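3,6-diketocamphane 1,6-monooxygenase (PDB 4UWM) catalyses the FMNH2- and O2-dependent Baeyer-Villiger oxidation of (1S,4S)-bornane-2,5-dione to the lactone 5-oxo-1,2-campholide during bacterial breakdown of (-)-camphor. Local coordinates at residues A[352-355]-A[356-359]; A[31-35]-A[36-40]; A[270-274]-A[275-279]; A[66-69]-A[70-73]; A[97-100]-A[101-105]. One frame throughout, in Å; residues are numbered along the deposited sequence. Where two conformers were deposited one is given.

All five contacts are local turns or helix ends of a luciferase-like TIM barrel. Contact 1 lies at the surface, contacts 2, 3 and 5 are partly buried, and contact 4 is buried. Contact 1 starts helix 356-369 with a proline on an aromatic face. Contacts 2 and 5 end helices 19-35 and 85-98 with Schellman motifs, but contact 5 adds a tight turn and an arginine. Contact 3 passes directly between two helices and uses glycines and waters. Contact 4 relies on a threonine beside apolar groups. Contacts 2, 4 and 5 form a touching series, through Asp34 and then Arg102. Contact 1 touches contacts 2 and 3.

Contact 1. Residues A[352-355]-A[356-359]; sequences YDDP and APWF
Pro355 and Phe359 meet at the start of helix 356-369, which follows strand 343-347 of the luciferase-like TIM barrel. Phe359 N donates to Pro355 O at 2.8 Å, and the N-H...O angle is 172°. This is the first-turn bond of the helix. The two side chains run side by side and point the same way. Pro355 CB sits over one face of the Phe359 ring, 3.8 Å from the ring centroid, in a CH-pi contact. It is shifted toward the rim, so its closest ring atom is Phe359 CE2, at 3.6 Å. Pro355 CG is also near that atom. Phe359 CG stands beside its own backbone N (chi1 -70°), which swings the ring back over the proline. Trp358 behaves differently. Its CB lies 3.4 Å from Pro355 O, but its CG is anti to the backbone N (chi1 172°) and the indole leads away to stack on Tyr351. Pro357 CD rests 3.6 Å from Asp354 O. The side chains of Asp354 and Pro357 cross at about a right angle. Helix 19-35 adds Trp25 against Pro355 and Gln32 against Phe359. Asp353, in the preceding loop, makes salt bridges to Arg14 and Arg17. Pro357 has no N-H to give, and this costs little in a first turn, where the N-H groups have no carbonyl of the same helix to reach. The straight backbone bond sets the first turn, and the C-H over the ring face probably limits how the Phe359 ring can turn.

Contact 2. Residues A[31-35]-A[36-40]; sequences VQADS and VGIDS
Val36 packs back on Gln32 and Ala33, where helix 19-35 ends and the loop to strand 40-43 begins. Beyond CB its two methyls part. CG1, anti to the carbonyl carbon (chi1 -57°), reaches Gln32 NE2 at 3.6 Å. CG2 turns inward over the helix end and lies 3.5 Å from Gln32 O and a little farther from Ala33 O. The Gln32 side chain is bent at chi2 (-83°), which brings its amide nitrogen within touch of both methyls. With an alanine here, the Gln32 amide would probably lose the two methyls beside it and be freer to turn, and a gap is likely to open over the last carbonyls. The backbone forms a Schellman motif. Ile38 N donates to Ala33 O at 2.9 Å, and Gly37 N donates to Asp34 O at 3.2 Å. Gly37 takes the positive phi of 75° that this ending needs. Val36 N bonds to Gln32 O at 3.2 Å, with only a weak second bond to Ala33 O. Ser35 OG, in one of two conformers, also bonds to Gln32 O. Ala33 CB meets Ile38 CB at 3.8 Å, the apolar contact that commonly goes with a Schellman motif. Helix 356-369 covers this end: Glu363 touches Val36, and Ser366 OG bonds to Val36 O. The carbonyls of Gln32, Ala33 and Asp34 thus find backbone donors just beyond the helix. Val36 CG2 lies against the first two, so these bonded carbonyls are partly covered by an apolar group.

Contact 3. Residues A[270-274]-A[275-279]; sequences RLVME and GPIGY
Val272 O takes two weak bonds from beyond its helix, one from Gly275 N at 3.5 Å and one from Gly278 N at 2.9 Å. The second is bent, with an N-H...O angle of 129°. Two waters bridge neighbouring backbone groups. Water 1 donates to Leu271 O and accepts from Ile277 N, linking the two helix ends. Water 2 donates to Met273 O at 2.9 Å and, at 3.2 Å, to Gly275 O. The junction joins helix 265-274 to helix 276-291 with a single residue between them. Gly275 leaves the first helix and is also the N-cap of the second. Its O accepts from Tyr279 N. A CB on Gly275 would fall 2.4 Å from Leu271 O, and one on Gly278 would press on Val272 O; lacking CB atoms, the two glycines let the backbones lie this close. Pro276 fits a first turn, which asks for no N-H there. Apolar contact is slight: Val272 CG1, trans to the main-chain nitrogen (chi1 172°), touches Ile277 CG2 at 4.1 Å, and Phe260 of strand 254-261 lies against both residues. In one of two conformers Arg270 NH1 makes a salt bridge to Glu274 OE1 at 2.9 Å, so this bond is less certain. The oxygen lies in the guanidinium plane but is met from above the carboxylate plane. Glu267 holds Arg270 NH2.

Contact 4. Residues A[66-69]-A[70-73]; sequences LQTK and NIKF
From an extended Thr68 the backbone turns through Lys69 and Asn70 and is extended again at Ile71, with no backbone hydrogen bond between the two segments. Thr68 carries the contact. Its CB meets Ile71 CG2 at 3.8 Å, and its CG2 touches the same methyl at 4.0 Å. The hydroxyl is the other branch of CB. With chi1 at 52°, OG1 lies between the backbone N and the carbonyl carbon and faces Phe73. It comes to the edge of that ring, in its plane, 3.6 Å from CE2 and 3.8 Å from CZ. The two side chains approach from opposite directions. A ring edge is slightly positive, so an oxygen there is probably well tolerated. The polar needs of OG1 are met elsewhere: it bonds to Ala64 O and to Arg102 NH1. The turn therefore buries a hydroxyl among apolar groups without leaving it unmatched. The loop leads from helix 57-65 into strand 72-79. Asp34 of helix 19-35 grips it, with OD2 bonded to Lys69 N and OD1 to Asn70 N and Ile71 N. Ile71 packs on Ala33 of that helix and on Met41 of strand 40-43, while Phe73 lies against Ile61 and Ala64 of helix 57-65.

Contact 5. Residues A[97-100]-A[101-105]; sequences QILE and GRYFL
Leu99 meets Arg102 and Tyr103 just past the end of helix 85-98. Gln97, in the last turn, offers its O to Glu100 N at 3.0 Å. Ile98 O receives water 3, which is held only weakly by Arg102 NH2. Leu99 spreads its methyls to two partners. CD2 lies over one face of the Arg102 guanidinium, 3.7 Å from NH2. CD1 sits at the edge of the Tyr103 ring, 3.8 Å from its CD2. With an alanine at this position, the guanidinium face would probably lose its apolar cover and the tyrosine edge its neighbour. Leu99 O accepts from Arg102 N at 3.1 Å, which closes a type I' turn on the way to strand 105-108 of the barrel. Glu100 and Gly101 both have positive phi, and Glu100 also ends the helix in a Schellman motif. Arg102 is the centre of an inverse gamma turn, with a weak bond from Tyr103 N to Gly101 O. Glu100 OE1 takes water 4 at 2.8 Å, and that water accepts from Arg102 NE at 3.1 Å. Arg20 of the second subunit forms a long, weak ion pair with OE1. Arg102 reaches on to Ala65 O through NH2 and to Ile71 O through NH1.

Contact 1. Residues A[352-355]-A[356-359]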
loop_
_atom_site.group_PDB
_atom_site.type_symbol
_atom_site.label_atom_id
_atom_site.label_comp_id
_atom_site.label_asym_id
_atom_site.label_seq_id
_atom_site.Cartn_x
_atom_site.Cartn_y
_atom_site.Cartn_z
ATOM N N TYR A 352 -17.251 6.833 13.747
ATOM C CA TYR A 352 -17.569 6.947 12.338
ATOM C C TYR A 352 -19.047 7.308 12.092
ATOM O O TYR A 352 -19.329 8.082 11.177
ATOM C CB TYR A 352 -17.267 5.632 11.640
ATOM C CG TYR A 352 -17.494 5.620 10.146
ATOM C CD1 TYR A 352 -16.914 6.576 9.309
ATOM C CD2 TYR A 352 -18.267 4.622 9.563
ATOM C CE1 TYR A 352 -17.094 6.534 7.935
ATOM C CE2 TYR A 352 -18.458 4.581 8.194
ATOM C CZ TYR A 352 -17.854 5.523 7.386
ATOM O OH TYR A 352 -18.038 5.453 6.023
ATOM N N ASP A 353 -19.960 6.754 12.898
ATOM C CA ASP A 353 -21.424 7.041 12.726
ATOM C C ASP A 353 -21.837 8.460 13.071
ATOM O O ASP A 353 -22.790 8.988 12.490
ATOM C CB ASP A 353 -22.296 6.073 13.520
ATOM C CG ASP A 353 -22.294 4.674 12.947
ATOM O OD1 ASP A 353 -21.991 4.515 11.751
ATOM O OD2 ASP A 353 -22.627 3.725 13.687
ATOM N N ASP A 354 -21.136 9.081 14.010
ATOM C CA ASP A 354 -21.548 10.348 14.544
ATOM C C ASP A 354 -20.317 11.059 15.094
ATOM O O ASP A 354 -20.094 11.085 16.300
ATOM C CB ASP A 354 -22.628 10.083 15.614
ATOM C CG ASP A 354 -23.213 11.339 16.216
ATOM O OD1 ASP A 354 -23.072 12.444 15.647
ATOM O OD2 ASP A 354 -23.828 11.194 17.294
ATOM N N PRO A 355 -19.502 11.638 14.198
ATOM C CA PRO A 355 -18.199 12.154 14.641
ATOM C C PRO A 355 -18.159 13.538 15.267
ATOM O O PRO A 355 -17.133 13.893 15.847
ATOM C CB PRO A 355 -17.357 12.136 13.363
ATOM C CG PRO A 355 -18.348 12.218 12.263
ATOM C CD PRO A 355 -19.576 11.498 12.732
ATOM N N ALA A 356 -19.256 14.298 15.184
ATOM C CA ALA A 356 -19.283 15.674 15.710
ATOM C C ALA A 356 -18.671 15.900 17.113
ATOM O O ALA A 356 -17.803 16.774 17.263
ATOM C CB ALA A 356 -20.687 16.276 15.604
ATOM N N PRO A 357 -19.102 15.122 18.139
ATOM C CA PRO A 357 -18.523 15.345 19.464
ATOM C C PRO A 357 -17.042 14.937 19.570
ATOM O O PRO A 357 -16.290 15.509 20.368
ATOM C CB PRO A 357 -19.396 14.488 20.388
ATOM C CG PRO A 357 -20.075 13.505 19.515
ATOM C CD PRO A 357 -20.198 14.131 18.170
ATOM N N TRP A 358 -16.634 13.970 18.753
ATOM C CA TRP A 358 -15.231 13.523 18.700
ATOM C C TRP A 358 -14.333 14.571 18.001
ATOM O O TRP A 358 -13.288 14.976 18.523
ATOM C CB TRP A 358 -15.171 12.134 18.039
ATOM C CG TRP A 358 -13.799 11.638 17.754
ATOM C CD1 TRP A 358 -13.198 11.532 16.521
ATOM C CD2 TRP A 358 -12.840 11.189 18.708
ATOM N NE1 TRP A 358 -11.922 11.046 16.658
ATOM C CE2 TRP A 358 -11.668 10.829 17.984
ATOM C CE3 TRP A 358 -12.848 11.052 20.104
ATOM C CZ2 TRP A 358 -10.528 10.348 18.611
ATOM C CZ3 TRP A 358 -11.707 10.560 20.728
ATOM C CH2 TRP A 358 -10.560 10.212 19.978
ATOM N N PHE A 359 -14.759 15.033 16.836
ATOM C CA PHE A 359 -14.096 16.142 16.152
ATOM C C PHE A 359 -13.941 17.429 17.001
ATOM O O PHE A 359 -12.867 18.057 17.002
ATOM C CB PHE A 359 -14.806 16.427 14.825
ATOM C CG PHE A 359 -14.599 15.354 13.776
ATOM C CD1 PHE A 359 -13.608 14.367 13.928
ATOM C CD2 PHE A 359 -15.358 15.355 12.604
ATOM C CE1 PHE A 359 -13.406 13.397 12.942
ATOM C CE2 PHE A 359 -15.158 14.389 11.622
ATOM C CZ PHE A 359 -14.177 13.409 11.793
#

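Contact 2. Residues A[31-35]-A[36-40]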
loop_
_atom_site.group_PDB
_atom_site.type_symbol
_atom_site.label_atom_id
_atom_site.label_comp_id
_atom_site.label_asym_id
_atom_site.label_seq_id
_atom_site.Cartn_x
_atom_site.Cartn_y
_atom_site.Cartn_z
ATOM N N VAL A 31 -7.918 13.813 7.455
ATOM C CA VAL A 31 -8.306 15.159 6.989
ATOM C C VAL A 31 -8.694 16.083 8.170
ATOM O O VAL A 31 -8.197 17.206 8.269
ATOM C CB VAL A 31 -9.436 15.108 5.928
ATOM C CG1 VAL A 31 -9.923 16.507 5.553
ATOM C CG2 VAL A 31 -8.962 14.378 4.682
ATOM N N GLN A 32 -9.531 15.594 9.084
ATOM C CA GLN A 32 -10.007 16.428 10.194
ATOM C C GLN A 32 -8.846 16.767 11.133
ATOM O O GLN A 32 -8.747 17.903 11.593
ATOM C CB GLN A 32 -11.158 15.745 10.948
ATOM C CG GLN A 32 -11.874 16.615 11.987
ATOM C CD GLN A 32 -11.164 16.677 13.339
ATOM O OE1 GLN A 32 -10.382 15.790 13.715
ATOM N NE2 GLN A 32 -11.451 17.728 14.089
ATOM N N ALA A 33 -7.970 15.790 11.410
ATOM C CA ALA A 33 -6.833 16.033 12.297
ATOM C C ALA A 33 -5.907 17.080 11.686
ATOM O O ALA A 33 -5.451 17.995 12.384
ATOM C CB ALA A 33 -6.089 14.735 12.623
ATOM N N ASP A 34 -5.648 16.958 10.379
ATOM C CA ASP A 34 -4.870 17.948 9.649
ATOM C C ASP A 34 -5.514 19.351 9.775
ATOM O O ASP A 34 -4.802 20.314 10.041
ATOM C CB ASP A 34 -4.748 17.537 8.171
ATOM C CG ASP A 34 -3.808 18.416 7.377
ATOM O OD1 ASP A 34 -2.624 18.599 7.772
ATOM O OD2 ASP A 34 -4.239 18.881 6.301
ATOM N N SER A 35 -6.840 19.438 9.597
ATOM C CA SER A 35 -7.568 20.721 9.626
ATOM C C SER A 35 -7.479 21.456 10.975
ATOM O O SER A 35 -7.557 22.678 11.014
ATOM C CB SER A 35 -9.036 20.524 9.243
ATOM O OG SER A 35 -9.757 19.919 10.303
ATOM N N VAL A 36 -7.319 20.727 12.070
ATOM C CA VAL A 36 -7.262 21.358 13.393
ATOM C C VAL A 36 -5.847 21.349 13.973
ATOM O O VAL A 36 -5.674 21.516 15.176
ATOM C CB VAL A 36 -8.288 20.764 14.397
ATOM C CG1 VAL A 36 -9.701 20.872 13.844
ATOM C CG2 VAL A 36 -7.968 19.310 14.754
ATOM N N GLY A 37 -4.849 21.128 13.107
ATOM C CA GLY A 37 -3.435 21.264 13.466
ATOM C C GLY A 37 -2.841 20.160 14.310
ATOM O O GLY A 37 -1.845 20.370 15.016
ATOM N N ILE A 38 -3.440 18.974 14.259
ATOM C CA ILE A 38 -2.801 17.810 14.864
ATOM C C ILE A 38 -1.504 17.504 14.076
ATOM O O ILE A 38 -1.471 17.577 12.853
ATOM C CB ILE A 38 -3.792 16.633 15.020
ATOM C CG1 ILE A 38 -4.789 16.975 16.147
ATOM C CG2 ILE A 38 -3.070 15.311 15.322
ATOM C CD1 ILE A 38 -5.914 15.966 16.347
ATOM N N ASP A 39 -0.423 17.245 14.806
ATOM C CA ASP A 39 0.923 17.187 14.235
ATOM C C ASP A 39 1.210 15.871 13.465
ATOM O O ASP A 39 1.899 15.879 12.456
ATOM C CB ASP A 39 1.970 17.302 15.346
ATOM C CG ASP A 39 3.386 17.337 14.804
ATOM O OD1 ASP A 39 3.654 18.197 13.948
ATOM O OD2 ASP A 39 4.229 16.502 15.219
ATOM N N SER A 40 0.715 14.760 13.991
ATOM C CA SER A 40 1.030 13.447 13.429
ATOM C C SER A 40 -0.143 12.491 13.581
ATOM O O SER A 40 -0.945 12.620 14.506
ATOM C CB SER A 40 2.289 12.868 14.076
ATOM O OG SER A 40 2.099 12.659 15.455
#

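Contact 3. Residues A[270-274]-A[275-279]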
loop_
_atom_site.group_PDB
_atom_site.type_symbol
_atom_site.label_atom_id
_atom_site.label_comp_id
_atom_site.label_asym_id
_atom_site.label_seq_id
_atom_site.Cartn_x
_atom_site.Cartn_y
_atom_site.Cartn_z
ATOM N N ARG A 270 -19.744 11.967 30.667
ATOM C CA ARG A 270 -20.941 11.279 30.182
ATOM C C ARG A 270 -20.749 10.751 28.759
ATOM O O ARG A 270 -21.138 9.626 28.458
ATOM C CB ARG A 270 -22.176 12.179 30.256
ATOM C CG ARG A 270 -23.488 11.418 30.110
ATOM C CD ARG A 270 -24.682 12.357 29.983
ATOM N NE ARG A 270 -24.566 13.239 28.823
ATOM C CZ ARG A 270 -24.675 12.841 27.558
ATOM N NH1 ARG A 270 -24.899 11.563 27.269
ATOM N NH2 ARG A 270 -24.546 13.726 26.581
ATOM N N LEU A 271 -20.143 11.560 27.896
ATOM C CA LEU A 271 -19.885 11.161 26.514
ATOM C C LEU A 271 -18.936 9.955 26.422
ATOM O O LEU A 271 -19.117 9.082 25.569
ATOM C CB LEU A 271 -19.372 12.356 25.700
ATOM C CG LEU A 271 -20.434 13.397 25.304
ATOM C CD1 LEU A 271 -19.784 14.696 24.849
ATOM C CD2 LEU A 271 -21.424 12.892 24.262
ATOM N N VAL A 272 -17.952 9.913 27.319
ATOM C CA VAL A 272 -17.042 8.775 27.441
ATOM C C VAL A 272 -17.787 7.547 27.941
ATOM O O VAL A 272 -17.749 6.495 27.307
ATOM C CB VAL A 272 -15.846 9.079 28.387
ATOM C CG1 VAL A 272 -15.019 7.825 28.653
ATOM C CG2 VAL A 272 -14.972 10.184 27.835
ATOM N N MET A 273 -18.476 7.683 29.074
ATOM C CA MET A 273 -19.190 6.559 29.686
ATOM C C MET A 273 -20.241 5.963 28.760
ATOM O O MET A 273 -20.421 4.738 28.708
ATOM C CB MET A 273 -19.886 6.986 30.992
ATOM C CG MET A 273 -18.979 7.469 32.109
ATOM S SD MET A 273 -17.912 6.214 32.824
ATOM C CE MET A 273 -19.089 5.058 33.525
ATOM N N GLU A 274 -20.948 6.826 28.043
ATOM C CA GLU A 274 -22.089 6.396 27.242
ATOM C C GLU A 274 -21.781 6.244 25.756
ATOM O O GLU A 274 -22.631 5.764 25.006
ATOM C CB GLU A 274 -23.276 7.355 27.455
ATOM C CG GLU A 274 -23.944 7.223 28.823
ATOM C CD GLU A 274 -25.081 8.215 29.061
ATOM O OE1 GLU A 274 -25.561 8.856 28.103
ATOM O OE2 GLU A 274 -25.506 8.355 30.227
ATOM N N GLY A 275 -20.576 6.631 25.328
ATOM C CA GLY A 275 -20.226 6.588 23.903
ATOM C C GLY A 275 -19.280 5.468 23.457
ATOM O O GLY A 275 -19.085 4.493 24.183
ATOM N N PRO A 276 -18.712 5.597 22.239
ATOM C CA PRO A 276 -17.778 4.629 21.629
ATOM C C PRO A 276 -16.617 4.202 22.540
ATOM O O PRO A 276 -16.279 3.028 22.565
ATOM C CB PRO A 276 -17.232 5.401 20.435
ATOM C CG PRO A 276 -18.386 6.247 20.006
ATOM C CD PRO A 276 -19.070 6.672 21.288
ATOM N N ILE A 277 -16.024 5.146 23.263
ATOM C CA ILE A 277 -14.889 4.854 24.160
ATOM C C ILE A 277 -15.297 3.899 25.285
ATOM O O ILE A 277 -14.719 2.827 25.439
ATOM C CB ILE A 277 -14.223 6.146 24.685
ATOM C CG1 ILE A 277 -13.759 7.006 23.511
ATOM C CG2 ILE A 277 -13.085 5.850 25.662
ATOM C CD1 ILE A 277 -13.420 8.446 23.839
ATOM N N GLY A 278 -16.339 4.261 26.039
ATOM C CA GLY A 278 -16.833 3.383 27.091
ATOM C C GLY A 278 -17.254 2.034 26.572
ATOM O O GLY A 278 -17.034 1.029 27.236
ATOM N N TYR A 279 -17.857 2.006 25.379
ATOM C CA TYR A 279 -18.267 0.749 24.745
ATOM C C TYR A 279 -17.080 -0.199 24.471
ATOM O O TYR A 279 -17.126 -1.398 24.788
ATOM C CB TYR A 279 -19.058 1.004 23.440
ATOM C CG TYR A 279 -19.503 -0.277 22.781
ATOM C CD1 TYR A 279 -20.603 -0.993 23.267
ATOM C CD2 TYR A 279 -18.794 -0.815 21.705
ATOM C CE1 TYR A 279 -20.993 -2.193 22.685
ATOM C CE2 TYR A 279 -19.174 -2.008 21.122
ATOM C CZ TYR A 279 -20.281 -2.689 21.612
ATOM O OH TYR A 279 -20.663 -3.868 21.028
HETATM O O HOH W 1 -17.058 7.918 23.949
HETATM O O HOH W 2 -20.856 3.013 26.393
#

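Contact 4. Residues A[66-69]-A[70-73]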
loop_
_atom_site.group_PDB
_atom_site.type_symbol
_atom_site.label_atom_id
_atom_site.label_comp_id
_atom_site.label_asym_id
_atom_site.label_seq_id
_atom_site.Cartn_x
_atom_site.Cartn_y
_atom_site.Cartn_z
ATOM N N LEU A 66 -2.480 13.132 -0.384
ATOM C CA LEU A 66 -2.725 14.338 -1.164
ATOM C C LEU A 66 -3.976 15.065 -0.662
ATOM O O LEU A 66 -4.340 16.071 -1.224
ATOM C CB LEU A 66 -2.804 14.050 -2.675
ATOM C CG LEU A 66 -1.606 13.314 -3.344
ATOM C CD1 LEU A 66 -1.661 13.355 -4.859
ATOM C CD2 LEU A 66 -0.260 13.844 -2.888
ATOM N N GLN A 67 -4.599 14.546 0.399
ATOM C CA GLN A 67 -5.802 15.169 0.965
ATOM C C GLN A 67 -5.475 15.996 2.196
ATOM O O GLN A 67 -6.364 16.551 2.832
ATOM C CB GLN A 67 -6.858 14.113 1.323
ATOM C CG GLN A 67 -7.403 13.356 0.124
ATOM C CD GLN A 67 -8.644 12.553 0.444
ATOM O OE1 GLN A 67 -9.579 13.047 1.088
ATOM N NE2 GLN A 67 -8.674 11.309 -0.021
ATOM N N THR A 68 -4.199 16.086 2.528
ATOM C CA THR A 68 -3.773 16.767 3.735
ATOM C C THR A 68 -2.579 17.630 3.376
ATOM O O THR A 68 -1.917 17.369 2.349
ATOM C CB THR A 68 -3.368 15.764 4.837
ATOM O OG1 THR A 68 -2.414 14.834 4.313
ATOM C CG2 THR A 68 -4.583 14.971 5.353
ATOM N N LYS A 69 -2.286 18.617 4.231
ATOM C CA LYS A 69 -1.239 19.602 3.965
ATOM C C LYS A 69 -0.057 19.506 4.922
ATOM O O LYS A 69 1.087 19.532 4.498
ATOM C CB LYS A 69 -1.820 21.027 3.997
ATOM C CG LYS A 69 -2.391 21.517 2.668
ATOM C CD LYS A 69 -3.892 21.770 2.724
ATOM C CE LYS A 69 -4.711 20.560 2.306
ATOM N NZ LYS A 69 -6.159 20.898 2.219
ATOM N N ASN A 70 -0.335 19.402 6.214
ATOM C CA ASN A 70 0.719 19.468 7.212
ATOM C C ASN A 70 0.969 18.248 8.058
ATOM O O ASN A 70 2.088 18.051 8.516
ATOM C CB ASN A 70 0.455 20.642 8.174
ATOM C CG ASN A 70 0.211 21.941 7.440
ATOM O OD1 ASN A 70 1.013 22.363 6.614
ATOM N ND2 ASN A 70 -0.913 22.560 7.714
ATOM N N ILE A 71 -0.074 17.474 8.340
ATOM C CA ILE A 71 0.052 16.374 9.283
ATOM C C ILE A 71 1.112 15.383 8.769
ATOM O O ILE A 71 1.251 15.202 7.561
ATOM C CB ILE A 71 -1.330 15.698 9.528
ATOM C CG1 ILE A 71 -1.326 14.862 10.808
ATOM C CG2 ILE A 71 -1.827 14.968 8.270
ATOM C CD1 ILE A 71 -2.724 14.576 11.339
ATOM N N LYS A 72 1.871 14.800 9.696
ATOM C CA LYS A 72 2.857 13.773 9.396
ATOM C C LYS A 72 2.251 12.386 9.680
ATOM O O LYS A 72 1.500 12.217 10.641
ATOM C CB LYS A 72 4.104 13.955 10.267
ATOM C CG LYS A 72 4.778 15.321 10.141
ATOM C CD LYS A 72 6.016 15.330 11.019
ATOM C CE LYS A 72 6.514 16.731 11.309
ATOM N NZ LYS A 72 7.767 16.608 12.100
ATOM N N PHE A 73 2.608 11.395 8.866
ATOM C CA PHE A 73 2.076 10.028 9.046
ATOM C C PHE A 73 3.153 9.043 9.459
ATOM O O PHE A 73 4.299 9.194 9.058
ATOM C CB PHE A 73 1.449 9.532 7.748
ATOM C CG PHE A 73 0.250 10.304 7.318
ATOM C CD1 PHE A 73 -1.013 9.986 7.817
ATOM C CD2 PHE A 73 0.366 11.318 6.382
ATOM C CE1 PHE A 73 -2.131 10.685 7.402
ATOM C CE2 PHE A 73 -0.763 12.023 5.952
ATOM C CZ PHE A 73 -2.009 11.714 6.472
#

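Contact 5. Residues A[97-100]-A[101-105]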
loop_
_atom_site.group_PDB
_atom_site.type_symbol
_atom_site.label_atom_id
_atom_site.label_comp_id
_atom_site.label_asym_id
_atom_site.label_seq_id
_atom_site.Cartn_x
_atom_site.Cartn_y
_atom_site.Cartn_z
ATOM N N GLN A 97 8.680 9.992 -0.116
ATOM C CA GLN A 97 8.743 10.955 -1.221
ATOM C C GLN A 97 7.385 11.572 -1.568
ATOM O O GLN A 97 7.314 12.783 -1.831
ATOM C CB GLN A 97 9.363 10.362 -2.504
ATOM C CG GLN A 97 10.878 10.127 -2.458
ATOM C CD GLN A 97 11.448 9.669 -3.804
ATOM O OE1 GLN A 97 10.966 10.057 -4.853
ATOM N NE2 GLN A 97 12.468 8.822 -3.764
ATOM N N ILE A 98 6.333 10.738 -1.644
ATOM C CA ILE A 98 4.993 11.225 -2.015
ATOM C C ILE A 98 4.539 12.278 -0.996
ATOM O O ILE A 98 3.943 13.287 -1.373
ATOM C CB ILE A 98 3.948 10.066 -2.077
ATOM C CG1 ILE A 98 4.297 9.077 -3.204
ATOM C CG2 ILE A 98 2.540 10.602 -2.288
ATOM C CD1 ILE A 98 3.523 7.766 -3.144
ATOM N N LEU A 99 4.836 12.027 0.274
ATOM C CA LEU A 99 4.483 12.906 1.384
ATOM C C LEU A 99 5.468 14.091 1.569
ATOM O O LEU A 99 5.305 14.894 2.481
ATOM C CB LEU A 99 4.489 12.082 2.663
ATOM C CG LEU A 99 3.256 11.183 2.802
ATOM C CD1 LEU A 99 3.504 10.111 3.841
ATOM C CD2 LEU A 99 2.030 12.028 3.159
ATOM N N GLU A 100 6.505 14.153 0.744
ATOM C CA GLU A 100 7.542 15.182 0.880
ATOM C C GLU A 100 8.098 15.243 2.303
ATOM O O GLU A 100 8.295 16.312 2.859
ATOM C CB GLU A 100 7.008 16.533 0.395
ATOM C CG GLU A 100 6.619 16.445 -1.066
ATOM C CD GLU A 100 5.989 17.698 -1.625
ATOM O OE1 GLU A 100 5.177 18.344 -0.937
ATOM O OE2 GLU A 100 6.280 18.016 -2.786
ATOM N N GLY A 101 8.324 14.065 2.882
ATOM C CA GLY A 101 8.933 13.931 4.201
ATOM C C GLY A 101 8.025 14.101 5.405
ATOM O O GLY A 101 8.506 14.040 6.540
ATOM N N ARG A 102 6.719 14.302 5.178
ATOM C CA ARG A 102 5.739 14.301 6.273
ATOM C C ARG A 102 5.480 12.872 6.679
ATOM O O ARG A 102 4.338 12.394 6.575
ATOM C CB ARG A 102 4.401 14.930 5.849
ATOM C CG ARG A 102 4.463 16.367 5.355
ATOM C CD ARG A 102 3.075 16.917 5.056
ATOM N NE ARG A 102 2.451 16.400 3.838
ATOM C CZ ARG A 102 1.228 15.858 3.764
ATOM N NH1 ARG A 102 0.449 15.729 4.844
ATOM N NH2 ARG A 102 0.764 15.480 2.591
ATOM N N TYR A 103 6.523 12.201 7.172
ATOM C CA TYR A 103 6.484 10.755 7.345
ATOM C C TYR A 103 7.503 10.383 8.385
ATOM O O TYR A 103 8.561 10.992 8.438
ATOM C CB TYR A 103 6.800 10.073 5.981
ATOM C CG TYR A 103 6.872 8.580 6.067
ATOM C CD1 TYR A 103 8.068 7.944 6.397
ATOM C CD2 TYR A 103 5.739 7.794 5.844
ATOM C CE1 TYR A 103 8.136 6.577 6.522
ATOM C CE2 TYR A 103 5.795 6.411 5.960
ATOM C CZ TYR A 103 7.002 5.813 6.288
ATOM O OH TYR A 103 7.086 4.447 6.428
ATOM N N PHE A 104 7.191 9.409 9.234
ATOM C CA PHE A 104 8.233 8.710 9.973
ATOM C C PHE A 104 7.847 7.257 10.119
ATOM O O PHE A 104 6.706 6.889 9.833
ATOM C CB PHE A 104 8.632 9.396 11.311
ATOM C CG PHE A 104 7.521 9.514 12.323
ATOM C CD1 PHE A 104 6.551 10.507 12.200
ATOM C CD2 PHE A 104 7.473 8.650 13.426
ATOM C CE1 PHE A 104 5.534 10.625 13.140
ATOM C CE2 PHE A 104 6.449 8.759 14.365
ATOM C CZ PHE A 104 5.491 9.763 14.219
ATOM N N LEU A 105 8.795 6.431 10.546
ATOM C CA LEU A 105 8.650 4.983 10.476
ATOM C C LEU A 105 8.681 4.291 11.831
ATOM O O LEU A 105 9.721 4.252 12.512
ATOM C CB LEU A 105 9.750 4.403 9.554
ATOM C CG LEU A 105 9.957 2.888 9.532
ATOM C CD1 LEU A 105 8.757 2.180 8.890
ATOM C CD2 LEU A 105 11.258 2.560 8.775
HETATM O O HOH W 3 2.699 15.561 -0.278
HETATM O O HOH W 4 3.661 17.697 1.285
#